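Local coordinates for carboxylesterase SOBER1 (Arabidopsis thaliana, PDB 6AVV), which hydrolyses carboxylic esters with a preference for short acyl chains, has phospholipase A2 activity, and dampens the hypersensitive response to the bacterial effector AvrBsT, at residues A[80-85]-A[111-116]. Sequence-based numbering, arbitrary orientation.
Sequences EAVKNV and GALTLA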
ATOM      1  N   GLU A  80      -1.563   5.232 -13.778  1.00 18.73           N
ATOM      2  CA  GLU A  80      -2.823   4.672 -14.263  1.00 18.10           C
ATOM      3  C   GLU A  80      -3.521   3.853 -13.185  1.00 19.08           C
ATOM      4  O   GLU A  80      -4.745   3.937 -13.020  1.00 21.34           O
ATOM      5  CB  GLU A  80      -2.571   3.807 -15.503  1.00 29.20           C
ATOM      6  CG  GLU A  80      -2.336   4.596 -16.779  1.00 41.37           C
ATOM      7  CD  GLU A  80      -3.612   5.201 -17.345  1.00 54.56           C
ATOM      8  OE1 GLU A  80      -4.705   4.928 -16.802  1.00 66.30           O
ATOM      9  OE2 GLU A  80      -3.520   5.954 -18.339  1.00 70.43           O
ATOM     10  N   ALA A  81      -2.763   3.035 -12.449  1.00 17.97           N
ATOM     11  CA  ALA A  81      -3.368   2.219 -11.403  1.00 14.80           C
ATOM     12  C   ALA A  81      -3.934   3.078 -10.278  1.00 15.49           C
ATOM     13  O   ALA A  81      -4.970   2.739  -9.690  1.00 15.86           O
ATOM     14  CB  ALA A  81      -2.347   1.224 -10.857  1.00 19.44           C
ATOM     15  N   VAL A  82      -3.264   4.191  -9.966  1.00 15.04           N
ATOM     16  CA  VAL A  82      -3.751   5.094  -8.930  1.00 15.29           C
ATOM     17  C   VAL A  82      -5.151   5.595  -9.270  1.00 15.10           C
ATOM     18  O   VAL A  82      -6.005   5.731  -8.387  1.00 15.12           O
ATOM     19  CB  VAL A  82      -2.763   6.257  -8.733  1.00 12.43           C
ATOM     20  CG1 VAL A  82      -3.391   7.358  -7.877  1.00 15.60           C
ATOM     21  CG2 VAL A  82      -1.463   5.764  -8.088  1.00 14.11           C
ATOM     22  N   LYS A  83      -5.416   5.847 -10.558  1.00 16.41           N
ATOM     23  CA  LYS A  83      -6.742   6.313 -10.963  1.00 16.52           C
ATOM     24  C   LYS A  83      -7.833   5.334 -10.546  1.00 17.81           C
ATOM     25  O   LYS A  83      -8.887   5.746 -10.045  1.00 19.28           O
ATOM     26  CB  LYS A  83      -6.782   6.538 -12.473  1.00 23.21           C
ATOM     27  CG  LYS A  83      -5.987   7.741 -12.935  1.00 30.99           C
ATOM     28  CD  LYS A  83      -5.824   7.740 -14.450  1.00 42.00           C
ATOM     29  CE  LYS A  83      -7.172   7.716 -15.154  1.00 67.81           C
ATOM     30  NZ  LYS A  83      -7.039   7.923 -16.625  1.00 68.65           N
ATOM     31  N   ASN A  84      -7.602   4.033 -10.739  1.00 18.08           N
ATOM     32  CA  ASN A  84      -8.603   3.047 -10.350  1.00 22.46           C
ATOM     33  C   ASN A  84      -8.769   2.996  -8.839  1.00 19.74           C
ATOM     34  O   ASN A  84      -9.895   2.898  -8.335  1.00 19.87           O
ATOM     35  CB  ASN A  84      -8.225   1.674 -10.899  1.00 21.79           C
ATOM     36  CG  ASN A  84      -9.129   0.576 -10.376  1.00 49.01           C
ATOM     37  OD1 ASN A  84      -8.663  -0.385  -9.762  1.00 55.01           O
ATOM     38  ND2 ASN A  84     -10.430   0.713 -10.614  1.00 45.29           N
ATOM     39  N   VAL A  85      -7.664   3.065  -8.093  1.00 14.83           N
ATOM     40  CA  VAL A  85      -7.778   3.070  -6.640  1.00 14.67           C
ATOM     41  C   VAL A  85      -8.543   4.295  -6.179  1.00 17.82           C
ATOM     42  O   VAL A  85      -9.397   4.212  -5.291  1.00 15.10           O
ATOM     43  CB  VAL A  85      -6.389   3.008  -5.987  1.00 12.95           C
ATOM     44  CG1 VAL A  85      -6.509   3.208  -4.486  1.00 13.82           C
ATOM     45  CG2 VAL A  85      -5.690   1.682  -6.314  1.00 14.52           C
ATOM     46  N   GLY A 111       1.543  -2.808  -1.957  1.00 11.14           N
ATOM     47  CA  GLY A 111       2.077  -1.800  -1.054  1.00 12.17           C
ATOM     48  C   GLY A 111       2.632  -0.599  -1.794  1.00 12.69           C
ATOM     49  O   GLY A 111       2.416   0.541  -1.379  1.00 11.55           O
ATOM     50  N   ALA A 112       3.340  -0.829  -2.903  1.00 10.70           N
ATOM     51  CA  ALA A 112       3.772   0.289  -3.737  1.00 10.75           C
ATOM     52  C   ALA A 112       2.570   1.100  -4.213  1.00 11.91           C
ATOM     53  O   ALA A 112       2.593   2.329  -4.194  1.00 11.53           O
ATOM     54  CB  ALA A 112       4.583  -0.219  -4.935  1.00 10.76           C
ATOM     55  N   LEU A 113       1.505   0.415  -4.633  1.00 10.23           N
ATOM     56  CA  LEU A 113       0.305   1.106  -5.096  1.00 12.98           C
ATOM     57  C   LEU A 113      -0.368   1.856  -3.953  1.00 12.39           C
ATOM     58  O   LEU A 113      -0.898   2.957  -4.148  1.00 11.95           O
ATOM     59  CB  LEU A 113      -0.662   0.087  -5.706  1.00 12.80           C
ATOM     60  CG  LEU A 113      -1.477   0.397  -6.969  1.00 34.91           C
ATOM     61  CD1 LEU A 113      -2.800  -0.405  -7.027  1.00 13.99           C
ATOM     62  CD2 LEU A 113      -1.697   1.895  -7.182  1.00 12.09           C
ATOM     63  N   THR A 114      -0.380   1.256  -2.764  1.00 11.25           N
ATOM     64  CA  THR A 114      -0.913   1.925  -1.585  1.00 10.31           C
ATOM     65  C   THR A 114      -0.226   3.256  -1.384  1.00 11.67           C
ATOM     66  O   THR A 114      -0.882   4.287  -1.209  1.00 13.06           O
ATOM     67  CB  THR A 114      -0.729   1.048  -0.346  1.00 12.32           C
ATOM     68  OG1 THR A 114      -1.664  -0.033  -0.384  1.00 13.03           O
ATOM     69  CG2 THR A 114      -1.006   1.853   0.910  1.00 14.08           C
ATOM     70  N   LEU A 115       1.107   3.241  -1.394  1.00 12.11           N
ATOM     71  CA  LEU A 115       1.875   4.466  -1.198  1.00 13.57           C
ATOM     72  C   LEU A 115       1.484   5.517  -2.230  1.00 14.24           C
ATOM     73  O   LEU A 115       1.157   6.662  -1.886  1.00 14.22           O
ATOM     74  CB  LEU A 115       3.357   4.120  -1.296  1.00 12.27           C
ATOM     75  CG  LEU A 115       4.479   4.759  -0.485  1.00 29.79           C
ATOM     76  CD1 LEU A 115       5.509   5.365  -1.430  1.00 17.62           C
ATOM     77  CD2 LEU A 115       3.988   5.711   0.577  1.00 17.11           C
ATOM     78  N   ALA A 116       1.509   5.139  -3.508  1.00 11.30           N
ATOM     79  CA  ALA A 116       1.194   6.088  -4.572  1.00 13.72           C
ATOM     80  C   ALA A 116      -0.225   6.614  -4.440  1.00 15.07           C
ATOM     81  O   ALA A 116      -0.474   7.807  -4.635  1.00 15.08           O
ATOM     82  CB  ALA A 116       1.389   5.423  -5.935  1.00 15.71           C
TER
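Segments 80-85 and 111-116, from helices 75-94 and 109-119, cross steeply, their axes 9.6 Å apart at the closest point and their N-to-C directions 75° apart, with Val-82 and Ala-116 the nearest pair of residues by CA. Leu-113 carries much of the contact, its two methyls leaning chiefly on side chains one helical turn apart. CD1 meets Val-85 CG2 tip to tip at 3.6 Å, while CD2 turns to Ala-81 and sits 3.8 Å from its CB. The same CD2 also lies 3.9 Å from Val-82 N, close to the backbone itself, and 4.0 Å from Val-82 CG2, so the leucine fork reaches down between Ala-81, Val-82 and Val-85. Val-82 makes the second point of closeness: CG2 lies against Ala-116 CB at 3.6 Å, and the small alanine lets the valine come near that helix. In Val-82, chi1 of 168° sets CG1 anti to the backbone N and leaves CG2, beside that N, facing Ala-116. The side-chain contacts are all between apolar groups, and all five touching residues are buried. Leu-11 of strand 7-11 lies against both Val-85 and Leu-113, and Trp-59 also touches Leu-113. This is the layer of helices packed on the central parallel sheet of an alpha/beta hydrolase: helix 75-94 lies across helix 109-119, which begins right after Ser-108, probably the catalytic nucleophile, and includes Gly-110, as at a nucleophile elbow.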